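Local coordinates for extracellular solute-binding protein family 5 (PDB 4ONY) that probably captures a peptide or related solute in the periplasm of Brucella melitensis and delivers it to an ABC transporter for import, at residues P110-V115 with F181-A186; I528-A533 with V541-A546; E94-Y99 with S492-N497; F138-L143 with N152-R157; V25-P28 with H33-Y36. All blocks are in the same frame, centred on the assembly; numbering follows the deposited sequence.

Interaction 1: residues P110-V115 with F181-A186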
# COMPACT_ATOMS: atom_id res chain seq x y z
N PRO A 110 -20.41 19.43 7.01
CA PRO A 110 -19.11 20.08 6.66
C PRO A 110 -18.00 19.78 7.66
O PRO A 110 -16.88 19.55 7.28
CB PRO A 110 -19.45 21.59 6.67
CG PRO A 110 -20.92 21.65 6.41
CD PRO A 110 -21.52 20.41 7.02
N GLU A 111 -18.33 19.77 8.96
CA GLU A 111 -17.36 19.45 10.00
C GLU A 111 -17.24 17.96 10.27
O GLU A 111 -16.56 17.56 11.18
CB GLU A 111 -17.68 20.23 11.29
CG GLU A 111 -17.39 21.74 11.19
CD GLU A 111 -15.94 22.05 10.79
OE1 GLU A 111 -15.00 21.64 11.50
OE2 GLU A 111 -15.72 22.67 9.75
N ARG A 112 -17.95 17.13 9.49
CA ARG A 112 -17.87 15.66 9.59
C ARG A 112 -18.23 15.06 10.96
O ARG A 112 -17.68 14.05 11.35
CB ARG A 112 -16.53 15.17 9.10
CG ARG A 112 -16.42 15.43 7.60
CD ARG A 112 -15.31 14.66 6.91
NE ARG A 112 -15.25 15.02 5.52
CZ ARG A 112 -14.25 14.73 4.69
NH1 ARG A 112 -13.17 14.07 5.09
NH2 ARG A 112 -14.30 15.16 3.46
N LYS A 113 -19.21 15.65 11.63
CA LYS A 113 -19.75 15.08 12.87
C LYS A 113 -20.86 14.07 12.63
O LYS A 113 -21.23 13.32 13.54
CB LYS A 113 -20.27 16.23 13.74
CG LYS A 113 -19.19 16.95 14.59
CD LYS A 113 -19.23 18.49 14.52
CE LYS A 113 -20.63 19.14 14.65
NZ LYS A 113 -20.97 20.08 13.51
N TRP A 114 -21.40 14.03 11.42
CA TRP A 114 -22.36 12.98 11.02
C TRP A 114 -22.28 12.72 9.53
O TRP A 114 -21.79 13.57 8.78
CB TRP A 114 -23.83 13.34 11.38
CG TRP A 114 -24.31 14.62 10.78
CD1 TRP A 114 -24.31 15.84 11.37
CD2 TRP A 114 -24.84 14.82 9.46
NE1 TRP A 114 -24.80 16.79 10.51
CE2 TRP A 114 -25.14 16.19 9.33
CE3 TRP A 114 -25.07 13.97 8.37
CZ2 TRP A 114 -25.64 16.75 8.15
CZ3 TRP A 114 -25.62 14.52 7.20
CH2 TRP A 114 -25.88 15.89 7.10
N VAL A 115 -22.73 11.52 9.12
CA VAL A 115 -22.87 11.18 7.71
C VAL A 115 -24.15 10.38 7.56
O VAL A 115 -24.50 9.59 8.43
CB VAL A 115 -21.62 10.44 7.14
CG1 VAL A 115 -21.43 9.09 7.82
CG2 VAL A 115 -21.73 10.23 5.63
N PHE A 181 -12.59 9.51 9.41
CA PHE A 181 -13.46 8.43 9.88
C PHE A 181 -14.71 8.15 9.03
O PHE A 181 -15.03 6.99 8.76
CB PHE A 181 -13.88 8.61 11.35
CG PHE A 181 -14.46 7.35 11.94
CD1 PHE A 181 -13.68 6.23 12.05
CD2 PHE A 181 -15.79 7.26 12.27
CE1 PHE A 181 -14.18 5.05 12.58
CE2 PHE A 181 -16.33 6.09 12.79
CZ PHE A 181 -15.51 4.98 12.95
N PRO A 182 -15.42 9.19 8.58
CA PRO A 182 -16.56 8.87 7.74
C PRO A 182 -16.18 8.16 6.47
O PRO A 182 -16.98 7.37 5.99
CB PRO A 182 -17.16 10.24 7.41
CG PRO A 182 -16.68 11.13 8.50
CD PRO A 182 -15.33 10.62 8.89
N MET A 183 -14.99 8.41 5.93
CA MET A 183 -14.49 7.64 4.81
C MET A 183 -14.45 6.13 5.10
O MET A 183 -14.63 5.31 4.20
CB MET A 183 -13.08 8.07 4.36
CG MET A 183 -12.88 9.57 4.14
SD MET A 183 -13.93 10.28 2.86
CE MET A 183 -13.27 9.47 1.41
N LEU A 184 -14.17 5.76 6.35
CA LEU A 184 -13.98 4.36 6.73
C LEU A 184 -15.34 3.68 6.88
O LEU A 184 -15.50 2.51 6.55
CB LEU A 184 -13.18 4.27 8.02
CG LEU A 184 -11.81 4.94 8.02
CD1 LEU A 184 -11.05 4.73 9.33
CD2 LEU A 184 -10.97 4.35 6.88
N ILE A 185 -16.34 4.44 7.36
CA ILE A 185 -17.71 3.95 7.42
C ILE A 185 -18.21 3.66 5.98
O ILE A 185 -18.79 2.59 5.69
CB ILE A 185 -18.64 4.97 8.14
CG1 ILE A 185 -18.24 5.19 9.59
CG2 ILE A 185 -20.09 4.52 8.07
CD1 ILE A 185 -18.37 3.98 10.49
N ALA A 186 -17.94 4.61 5.09
CA ALA A 186 -18.43 4.55 3.70
C ALA A 186 -17.74 3.48 2.86
O ALA A 186 -18.41 2.74 2.10
CB ALA A 186 -18.32 5.92 3.03

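Interaction 2: residues I528-A533 with V541-A546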
# COMPACT_ATOMS: atom_id res chain seq x y z
N ILE A 528 3.29 16.04 10.31
CA ILE A 528 2.21 15.05 10.44
C ILE A 528 0.91 15.79 10.88
O ILE A 528 -0.19 15.55 10.31
CB ILE A 528 2.55 13.91 11.41
CG1 ILE A 528 3.71 13.08 10.86
CG2 ILE A 528 1.33 12.99 11.64
CD1 ILE A 528 4.30 12.12 11.90
N GLU A 529 1.04 16.68 11.85
CA GLU A 529 -0.13 17.47 12.26
C GLU A 529 -0.71 18.24 11.07
O GLU A 529 -1.91 18.27 10.89
CB GLU A 529 0.20 18.44 13.39
CG GLU A 529 0.56 17.74 14.68
CD GLU A 529 1.20 18.64 15.71
OE1 GLU A 529 0.90 19.88 15.67
OE2 GLU A 529 1.95 18.08 16.55
N ALA A 530 0.17 18.86 10.28
CA ALA A 530 -0.26 19.66 9.16
C ALA A 530 -0.95 18.81 8.11
O ALA A 530 -1.97 19.21 7.59
CB ALA A 530 0.92 20.39 8.55
N LEU A 531 -0.42 17.63 7.79
CA LEU A 531 -1.09 16.81 6.77
C LEU A 531 -2.43 16.30 7.26
O LEU A 531 -3.39 16.20 6.49
CB LEU A 531 -0.21 15.70 6.18
CG LEU A 531 0.13 14.50 7.06
CD1 LEU A 531 -0.90 13.40 6.92
CD2 LEU A 531 1.48 13.94 6.75
N LEU A 532 -2.55 16.07 8.55
CA LEU A 532 -3.83 15.70 9.12
C LEU A 532 -4.81 16.88 9.21
O LEU A 532 -5.98 16.65 9.14
CB LEU A 532 -3.64 15.06 10.49
CG LEU A 532 -2.92 13.72 10.49
CD1 LEU A 532 -2.56 13.28 11.91
CD2 LEU A 532 -3.81 12.66 9.86
N ALA A 533 -4.34 18.11 9.39
CA ALA A 533 -5.20 19.29 9.46
C ALA A 533 -5.68 19.72 8.08
O ALA A 533 -6.67 20.41 7.98
CB ALA A 533 -4.46 20.46 10.15
N VAL A 541 -1.02 18.09 -0.22
CA VAL A 541 0.15 17.79 -0.99
C VAL A 541 1.36 18.59 -0.46
O VAL A 541 2.47 18.06 -0.34
CB VAL A 541 -0.05 18.06 -2.49
CG1 VAL A 541 1.28 17.97 -3.25
CG2 VAL A 541 -1.05 17.06 -3.09
N SER A 542 1.13 19.85 -0.12
CA SER A 542 2.20 20.66 0.38
C SER A 542 2.72 20.09 1.71
O SER A 542 3.93 19.99 1.93
CB SER A 542 1.73 22.09 0.57
OG SER A 542 1.53 22.69 -0.69
N ALA A 543 1.80 19.70 2.58
CA ALA A 543 2.21 19.22 3.91
C ALA A 543 2.97 17.90 3.82
O ALA A 543 3.93 17.67 4.55
CB ALA A 543 1.00 19.08 4.83
N VAL A 544 2.53 17.02 2.92
CA VAL A 544 3.21 15.74 2.76
C VAL A 544 4.60 15.93 2.17
O VAL A 544 5.56 15.29 2.60
CB VAL A 544 2.40 14.75 1.92
CG1 VAL A 544 3.17 13.44 1.78
CG2 VAL A 544 1.05 14.42 2.59
N ARG A 545 4.70 16.78 1.17
CA ARG A 545 6.02 17.08 0.61
C ARG A 545 6.97 17.62 1.71
O ARG A 545 8.15 17.26 1.75
CB ARG A 545 5.90 18.06 -0.54
CG ARG A 545 5.30 17.42 -1.80
CD ARG A 545 5.27 18.45 -2.94
NE ARG A 545 4.67 17.89 -4.14
CZ ARG A 545 4.16 18.62 -5.12
NH1 ARG A 545 4.24 19.93 -5.13
NH2 ARG A 545 3.62 18.00 -6.14
N ALA A 546 6.44 18.46 2.60
CA ALA A 546 7.26 19.02 3.66
C ALA A 546 7.72 17.91 4.60
O ALA A 546 8.90 17.89 4.98
CB ALA A 546 6.49 20.09 4.43

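Interaction 3: residues E94-Y99 with S492-N497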
# COMPACT_ATOMS: atom_id res chain seq x y z
N GLU A 94 -8.38 8.23 -8.59
CA GLU A 94 -8.27 9.43 -7.76
C GLU A 94 -7.56 9.10 -6.45
O GLU A 94 -7.57 7.97 -6.05
CB GLU A 94 -9.67 10.01 -7.43
CG GLU A 94 -10.46 10.36 -8.67
CD GLU A 94 -11.84 10.94 -8.36
OE1 GLU A 94 -11.88 11.95 -7.59
OE2 GLU A 94 -12.84 10.38 -8.92
N PRO A 95 -6.96 10.10 -5.79
CA PRO A 95 -6.28 9.80 -4.54
C PRO A 95 -7.18 9.12 -3.46
O PRO A 95 -6.79 8.07 -2.93
CB PRO A 95 -5.81 11.17 -4.05
CG PRO A 95 -5.62 11.97 -5.33
CD PRO A 95 -6.77 11.50 -6.21
N PHE A 96 -8.33 9.70 -3.18
CA PHE A 96 -9.24 9.15 -2.19
C PHE A 96 -10.65 9.73 -2.37
O PHE A 96 -11.09 10.62 -1.62
CB PHE A 96 -8.71 9.46 -0.78
CG PHE A 96 -9.28 8.60 0.33
CD1 PHE A 96 -10.32 7.66 0.12
CD2 PHE A 96 -8.75 8.69 1.63
CE1 PHE A 96 -10.81 6.88 1.20
CE2 PHE A 96 -9.24 7.91 2.67
CZ PHE A 96 -10.24 7.00 2.45
N THR A 97 -11.35 9.18 -3.36
CA THR A 97 -12.75 9.52 -3.63
C THR A 97 -13.59 8.24 -3.77
O THR A 97 -13.19 7.29 -4.43
CB THR A 97 -12.88 10.32 -4.91
OG1 THR A 97 -12.08 11.52 -4.82
CG2 THR A 97 -14.37 10.73 -5.16
N LEU A 98 -14.74 8.27 -3.12
CA LEU A 98 -15.75 7.20 -3.16
C LEU A 98 -16.98 7.63 -3.95
O LEU A 98 -17.39 8.79 -3.86
CB LEU A 98 -16.18 6.90 -1.74
CG LEU A 98 -15.06 6.60 -0.71
CD1 LEU A 98 -15.64 6.42 0.67
CD2 LEU A 98 -14.32 5.34 -1.12
N TYR A 99 -17.57 6.70 -4.70
CA TYR A 99 -18.81 6.94 -5.45
C TYR A 99 -19.88 5.95 -4.99
O TYR A 99 -19.59 5.01 -4.22
CB TYR A 99 -18.56 6.84 -6.97
CG TYR A 99 -17.68 7.94 -7.49
CD1 TYR A 99 -18.22 9.16 -7.82
CD2 TYR A 99 -16.27 7.78 -7.57
CE1 TYR A 99 -17.42 10.23 -8.22
CE2 TYR A 99 -15.48 8.81 -7.98
CZ TYR A 99 -16.05 10.07 -8.28
OH TYR A 99 -15.27 11.16 -8.69
N SER A 492 1.15 5.22 0.41
CA SER A 492 -0.07 5.50 -0.31
C SER A 492 -0.20 6.97 -0.62
O SER A 492 0.60 7.80 -0.18
CB SER A 492 -1.30 5.01 0.45
OG SER A 492 -1.79 6.00 1.37
N LEU A 493 -1.22 7.28 -1.40
CA LEU A 493 -1.56 8.65 -1.72
C LEU A 493 -2.37 9.31 -0.59
O LEU A 493 -2.69 10.47 -0.71
CB LEU A 493 -2.36 8.72 -3.03
CG LEU A 493 -1.56 8.60 -4.32
CD1 LEU A 493 -2.41 8.70 -5.58
CD2 LEU A 493 -0.45 9.63 -4.41
N SER A 494 -2.66 8.59 0.49
CA SER A 494 -3.46 9.13 1.60
C SER A 494 -2.80 8.89 2.93
O SER A 494 -3.38 8.25 3.81
CB SER A 494 -4.79 8.39 1.61
OG SER A 494 -5.39 8.55 0.33
N PRO A 495 -1.53 9.33 3.08
CA PRO A 495 -0.94 9.16 4.37
C PRO A 495 -1.83 9.84 5.43
O PRO A 495 -2.39 10.92 5.20
CB PRO A 495 0.42 9.81 4.22
CG PRO A 495 0.26 10.81 3.14
CD PRO A 495 -0.70 10.14 2.19
N GLY A 496 -1.96 9.16 6.56
CA GLY A 496 -2.83 9.60 7.65
C GLY A 496 -2.27 9.21 9.02
O GLY A 496 -1.07 9.37 9.29
N ASN A 497 -3.16 8.72 9.89
CA ASN A 497 -2.84 8.45 11.29
C ASN A 497 -1.70 7.45 11.49
O ASN A 497 -0.95 7.58 12.46
CB ASN A 497 -4.08 7.93 12.02
CG ASN A 497 -5.19 8.99 12.06
OD1 ASN A 497 -4.91 10.19 12.14
ND2 ASN A 497 -6.44 8.56 11.89

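Interaction 4: residues F138-L143 with N152-R157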
# COMPACT_ATOMS: atom_id res chain seq x y z
N PHE A 138 -27.63 -4.10 11.88
CA PHE A 138 -27.19 -5.41 12.30
C PHE A 138 -25.68 -5.54 12.14
O PHE A 138 -24.98 -6.07 13.02
CB PHE A 138 -27.91 -6.47 11.48
CG PHE A 138 -27.26 -7.82 11.50
CD1 PHE A 138 -27.46 -8.67 12.55
CD2 PHE A 138 -26.52 -8.24 10.43
CE1 PHE A 138 -26.87 -9.94 12.55
CE2 PHE A 138 -25.91 -9.50 10.43
CZ PHE A 138 -26.07 -10.32 11.49
N THR A 139 -25.18 -5.06 11.01
CA THR A 139 -23.75 -5.16 10.67
C THR A 139 -22.87 -4.53 11.73
O THR A 139 -21.90 -5.14 12.17
CB THR A 139 -23.44 -4.51 9.29
OG1 THR A 139 -24.12 -5.20 8.23
CG2 THR A 139 -21.95 -4.56 9.00
N TYR A 140 -23.21 -3.30 12.16
CA TYR A 140 -22.38 -2.60 13.18
C TYR A 140 -22.51 -3.27 14.55
O TYR A 140 -21.54 -3.34 15.33
CB TYR A 140 -22.66 -1.08 13.21
CG TYR A 140 -22.02 -0.45 12.00
CD1 TYR A 140 -22.62 -0.53 10.77
CD2 TYR A 140 -20.75 0.13 12.08
CE1 TYR A 140 -21.99 -0.04 9.63
CE2 TYR A 140 -20.12 0.63 10.96
CZ TYR A 140 -20.73 0.56 9.72
OH TYR A 140 -20.08 1.04 8.58
N ASP A 141 -23.71 -3.76 14.84
CA ASP A 141 -23.94 -4.55 16.07
C ASP A 141 -23.02 -5.82 16.10
O ASP A 141 -22.12 -5.94 16.97
CB ASP A 141 -25.44 -4.92 16.15
CG ASP A 141 -25.78 -5.77 17.37
OD1 ASP A 141 -24.99 -5.84 18.31
OD2 ASP A 141 -26.83 -6.41 17.35
N ILE A 142 -23.17 -6.70 15.11
CA ILE A 142 -22.46 -7.96 15.16
C ILE A 142 -20.94 -7.83 15.00
O ILE A 142 -20.21 -8.57 15.63
CB ILE A 142 -23.04 -9.00 14.19
CG1 ILE A 142 -22.51 -10.40 14.54
CG2 ILE A 142 -22.70 -8.69 12.74
CD1 ILE A 142 -23.13 -11.50 13.71
N LEU A 143 -20.46 -6.90 14.18
CA LEU A 143 -19.03 -6.72 13.99
C LEU A 143 -18.35 -6.10 15.21
O LEU A 143 -17.22 -6.44 15.50
CB LEU A 143 -18.72 -5.89 12.76
CG LEU A 143 -19.01 -6.57 11.44
CD1 LEU A 143 -18.67 -5.62 10.32
CD2 LEU A 143 -18.13 -7.82 11.30
N ASN A 152 -14.19 -4.25 14.48
CA ASN A 152 -14.87 -4.10 15.78
C ASN A 152 -14.56 -2.76 16.46
O ASN A 152 -15.04 -2.51 17.55
CB ASN A 152 -14.53 -5.24 16.74
CG ASN A 152 -13.10 -5.18 17.23
OD1 ASN A 152 -12.24 -4.49 16.67
ND2 ASN A 152 -12.82 -5.94 18.26
N SER A 153 -13.78 -1.91 15.82
CA SER A 153 -13.40 -0.67 16.48
C SER A 153 -14.21 0.55 16.04
O SER A 153 -14.06 1.60 16.59
CB SER A 153 -11.89 -0.42 16.28
OG SER A 153 -11.64 -0.02 14.94
N ARG A 154 -15.11 0.42 15.06
CA ARG A 154 -15.78 1.60 14.48
C ARG A 154 -16.72 2.29 15.47
O ARG A 154 -16.74 3.53 15.56
CB ARG A 154 -16.57 1.23 13.23
CG ARG A 154 -15.80 1.23 11.92
CD ARG A 154 -14.45 0.60 11.99
NE ARG A 154 -13.97 0.10 10.70
CZ ARG A 154 -12.78 0.38 10.20
NH1 ARG A 154 -11.93 1.16 10.85
NH2 ARG A 154 -12.42 -0.14 9.04
N MET A 155 -17.48 1.48 16.23
CA MET A 155 -18.49 2.02 17.12
C MET A 155 -17.94 2.84 18.29
O MET A 155 -18.63 3.69 18.78
CB MET A 155 -19.44 0.92 17.63
CG MET A 155 -20.42 0.44 16.58
SD MET A 155 -21.54 1.69 15.91
CE MET A 155 -22.56 1.98 17.36
N SER A 156 -16.68 2.63 18.69
CA SER A 156 -16.05 3.49 19.72
C SER A 156 -15.98 4.95 19.30
O SER A 156 -15.83 5.86 20.15
CB SER A 156 -14.64 2.99 20.01
OG SER A 156 -13.78 3.22 18.88
N ARG A 157 -16.11 5.20 17.99
CA ARG A 157 -16.21 6.56 17.43
C ARG A 157 -17.62 7.05 17.12
O ARG A 157 -17.79 8.19 16.66
CB ARG A 157 -15.41 6.62 16.11
CG ARG A 157 -14.13 7.40 16.18
CD ARG A 157 -13.16 6.84 17.19
NE ARG A 157 -12.91 5.44 16.95
CZ ARG A 157 -12.11 4.98 16.01
NH1 ARG A 157 -11.46 5.80 15.20
NH2 ARG A 157 -11.93 3.66 15.89

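Interaction 5: residues V25-P28 with H33-Y36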
# COMPACT_ATOMS: atom_id res chain seq x y z
N VAL A 25 -13.35 15.92 -6.35
CA VAL A 25 -14.20 14.92 -7.00
C VAL A 25 -14.06 15.08 -8.50
O VAL A 25 -14.55 16.02 -9.08
CB VAL A 25 -15.66 15.08 -6.57
CG1 VAL A 25 -16.58 14.08 -7.31
CG2 VAL A 25 -15.78 14.84 -5.06
N ALA A 26 -13.40 14.12 -9.13
CA ALA A 26 -13.11 14.21 -10.54
C ALA A 26 -14.34 14.03 -11.44
O ALA A 26 -14.40 14.62 -12.50
CB ALA A 26 -12.03 13.17 -10.91
N LEU A 27 -15.31 13.21 -11.03
CA LEU A 27 -16.42 12.87 -11.94
C LEU A 27 -17.63 13.71 -11.63
O LEU A 27 -17.95 13.89 -10.48
CB LEU A 27 -16.76 11.40 -11.80
CG LEU A 27 -15.64 10.38 -12.03
CD1 LEU A 27 -16.15 8.93 -11.90
CD2 LEU A 27 -15.02 10.58 -13.40
N PRO A 28 -18.34 14.19 -12.65
CA PRO A 28 -19.58 14.87 -12.43
C PRO A 28 -20.69 13.87 -12.16
O PRO A 28 -20.47 12.67 -12.34
CB PRO A 28 -19.81 15.62 -13.74
CG PRO A 28 -19.19 14.72 -14.75
CD PRO A 28 -18.08 13.99 -14.08
N HIS A 33 -19.60 5.93 -16.52
CA HIS A 33 -18.76 4.85 -16.04
C HIS A 33 -17.49 5.47 -15.43
O HIS A 33 -17.22 6.64 -15.69
CB HIS A 33 -18.41 3.89 -17.17
CG HIS A 33 -17.56 4.48 -18.24
ND1 HIS A 33 -16.33 3.95 -18.59
CD2 HIS A 33 -17.76 5.54 -19.07
CE1 HIS A 33 -15.81 4.67 -19.58
NE2 HIS A 33 -16.64 5.65 -19.87
N PHE A 34 -16.76 4.70 -14.63
CA PHE A 34 -15.42 5.12 -14.21
C PHE A 34 -14.57 5.23 -15.48
O PHE A 34 -14.71 4.43 -16.40
CB PHE A 34 -14.83 4.13 -13.17
CG PHE A 34 -15.38 4.25 -11.78
CD1 PHE A 34 -16.47 5.05 -11.49
CD2 PHE A 34 -14.85 3.48 -10.74
CE1 PHE A 34 -16.97 5.13 -10.22
CE2 PHE A 34 -15.34 3.56 -9.47
CZ PHE A 34 -16.41 4.38 -9.20
N PRO A 35 -13.68 6.23 -15.53
CA PRO A 35 -13.02 6.55 -16.76
C PRO A 35 -11.98 5.50 -17.22
O PRO A 35 -11.54 5.54 -18.39
CB PRO A 35 -12.38 7.92 -16.49
CG PRO A 35 -12.15 7.93 -15.04
CD PRO A 35 -13.32 7.17 -14.46
N TYR A 36 -11.67 4.52 -16.39
CA TYR A 36 -10.73 3.48 -16.76
C TYR A 36 -11.34 2.09 -17.12
O TYR A 36 -10.61 1.08 -17.17
CB TYR A 36 -9.69 3.29 -15.66
CG TYR A 36 -10.23 3.01 -14.26
CD1 TYR A 36 -10.63 4.05 -13.43
CD2 TYR A 36 -10.35 1.70 -13.78
CE1 TYR A 36 -11.10 3.80 -12.14
CE2 TYR A 36 -10.82 1.45 -12.51
CZ TYR A 36 -11.19 2.49 -11.70
OH TYR A 36 -11.61 2.30 -10.42

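Interaction 1: residues P110-V115 with F181-A186
Arg112 passes its methylenes across the CG corner of Pro182, the two side chains crossing at about a right angle. Two carbons share the work: Arg112 CB lies 4.1 Å from Pro182 CG, and Arg112 CD is at the same 4.1 Å from that ring carbon, which thus sits against the chain between them. The placement follows from the torsions, since CG of Arg112 stands opposite its own carbonyl carbon (chi1 -67°) and the chain then runs extended from CG to NE, carrying the guanidinium past the proline. Beyond it waits Met183, whose SD is 4.5 Å from Arg112 NH1 in an oblique, loose approach. The charged end is held elsewhere: NH1 donates to the backbone oxygen of Arg179 and NH2 to that of Met21, so a buried guanidinium is met by main-chain carbonyls. Arg112 itself adopts a left-handed backbone conformation (phi 59°, psi 37°) in the turn that joins antiparallel strands 97-108 and 114-119, a beta hairpin of the six-stranded antiparallel sheet. Helix 181-187 packs against this sheet, and its first turn presents the proline to the hairpin. One residue into the second strand, Val115 points its CB toward the helix and sets CG1 4.4 Å from Pro182 CB, the apolar counterpart of the arginine contact. Ile108 and Phe173, from the strands flanking 114-119, also touch Pro182 and complete its apolar surroundings.

Interaction 2: residues I528-A533 with V541-A546
Ala543 presses its methyl group against the backbone of helix 522-533, with CB only 3.6 Å from Leu531 N. Here the packing is tight: the same CB lies 3.9 Å from Ala530 CB and 3.8 Å from Leu531 CB, so one small side chain fits against two successive residues. The short segments run nearly antiparallel, at 163° between their N-to-C directions, and their axes come within 8.2 Å. Such proximity suits a helical hairpin joined by a short connection, and alanines at the interface allow it. Leu531 continues the contact on the buried flank, where its CB meets Val544 CG2 at 4.0 Å. Its CG occupies the position between backbone N and carbonyl carbon (chi1 71°), unusual for a leucine in a helix, and the branch extends from there to Phe540 and Leu547 of the partner helix. Val544 also rests on Trp356 and Pro495, which carry the apolar layer into the adjoining loops.

Toward Ala530 the contact thins: this partly exposed residue adds its methyl, and beyond it Glu529 and Ala533 lie on the exposed side of the helix. The polar groups of helix 537-553 bond away from the other segment, buried Ser542 through OG to Asp369 and Arg545 NH2 to Gln360 O. Contact between the two segments therefore depends on apolar shape matching, and the small alanine side chains are consistent with the close approach of the axes.

Interaction 3: residues E94-Y99 with S492-N497
The bend before strand 97-108 meets the loop after strand 484-489 at Pro95 and Leu493, whose CA atoms lie 5.6 Å apart. The contact thus joins the antiparallel sheet to a loop leaving the six-stranded mixed sheet, consistent with an interface between the lobes of a family 5 solute-binding protein. At the apolar end, Leu493 brings its CD1 branch to 4.2 Å from Pro95 CA, while Pro95 CB and Leu493 CB face each other at 4.4 Å. Ser494 supplies the polar end. A chi1 of -56° puts OG beside its backbone N, 3.6 Å from Pro95 O, too long to count as a bond, and also 3.6 Å from Phe96 CD2, approaching the ring obliquely. Pro95 O instead accepts from Arg90. The loop is shaped by an ST turn, in which Ser494 N donates to Ser492 OG at 2.9 Å. On the strand side, Tyr99 OH donates to the syn lone pair of Glu94 OE2 (2.6 Å), pinning the carboxylate beside the bend, and OE1 accepts from Ala26 N. The two segments therefore meet through carbon packing and a hydroxyl in van der Waals contact, while the polar link comes from Arg537 of helix 537-553, which touches Pro95 and bonds to Leu493 O.

Interaction 4: residues F138-L143 with N152-R157
Tyr140 and Met155 make the sulfur-aromatic part of the contact. Met155 SD lies 5.3 Å from the centroid of the tyrosine ring and 64° off its normal, an oblique Met-aromatic approach, and it is nearer to the root of the side chain, at 4.0 Å from Tyr140 CB. The methionine chain turns at both chi2 and chi3 (-60° and -69°), which folds the sulfur back alongside the helix.

Apolar packing comes from Arg154, whose CB stands at the edge of the same ring, near its plane, 4.3 Å from Tyr140 CE2. The ring is thus met by the loop at two places, while the far end of Arg154 leads away and NH2 bonds to Ser188 O. At Leu143, the last residue of 138-143, the contact is with backbone: Asn152 CB sits 3.2 Å from Leu143 O, a close carbon-oxygen approach.

Hydrogen bonding shapes the loop from within. Ser153 O accepts from Ser156 OG (2.8 Å) and from Arg157 NH2 (3.0 Å), the latter donor standing above the carbonyl plane. Arg157 NE adds a bond to Ser156 OG, 3.1 Å long and nearly in the guanidinium plane. Two of these bonds hold the Arg157 guanidinium, and the third ties Ser156 to Ser153.

The contact belongs to a helix-loop-strand connection, in which the chain leaving helix 133-146 folds back along it before entering strand 158-165. Helix 181-187 lies alongside, with Ile185 touching both Tyr140 and Arg154, and Phe171 of strand 168-173 meets the tyrosine ring edge-to-face.

Interaction 5: residues V25-P28 with H33-Y36
Two irregular pieces of one loop, lying between strands 18-20 and 46-52, face each other with Leu27 and Phe34 as the nearest pair, their CA atoms 8.1 Å apart. At that separation side chains must bridge the gap, and Leu27 does so with both of its branches, the two methyls forking toward different partners. CD1 comes to 3.9 Å from Phe34 CD1, with leucine and phenylalanine crossing at about a right angle and the methyl oblique to the ring. CD2 meets Pro35 CD at 4.0 Å, the leucine branch and the CD corner of the pyrrolidine reaching toward each other. The CB of Phe34 points away from the other segment, but its ring swings back to make the contact; Pro35 points its CB toward Leu27.

The ring of Phe34 also packs on Tyr99, their planes inclined at about 60°, which joins the loop to strand 97-108. Leu27 N donates to Tyr99 OH, adding to that attachment, and Leu27 O separately accepts from Tyr17 OH. Pro35 also touches Asp93. Where the chain turns on, Thr37 OG1 bonds with both Phe34 O and His33 ND1. Between the two segments themselves the interaction is wholly apolar, one leucine whose two branches reach an aromatic ring and a proline; this packing probably helps hold the two pieces together, with polar bonds outside the pair tying the loop to its surroundings.

Overall arrangement
Interactions 1, 2 and 4 are buried, whereas interactions 3 and 5 are only partly so. Interaction 1 is a hub: its helix 181-187 packs on Phe96 and Leu98 of interaction 3 and on both segments of interaction 4. Interactions 1 and 3 also share one antiparallel sheet, on neighbouring strands. The loop of interaction 3 packs in turn on the helical hairpin of interaction 2, and interaction 5 is joined to interaction 3 by backbone N-H donors and ring packing. Chemistry varies accordingly: methyl packing between helices, an arginine of a hairpin turn on a proline of a helix, loop sulfur against a helix tyrosine, and mostly apolar loop contacts in interactions 3 and 5.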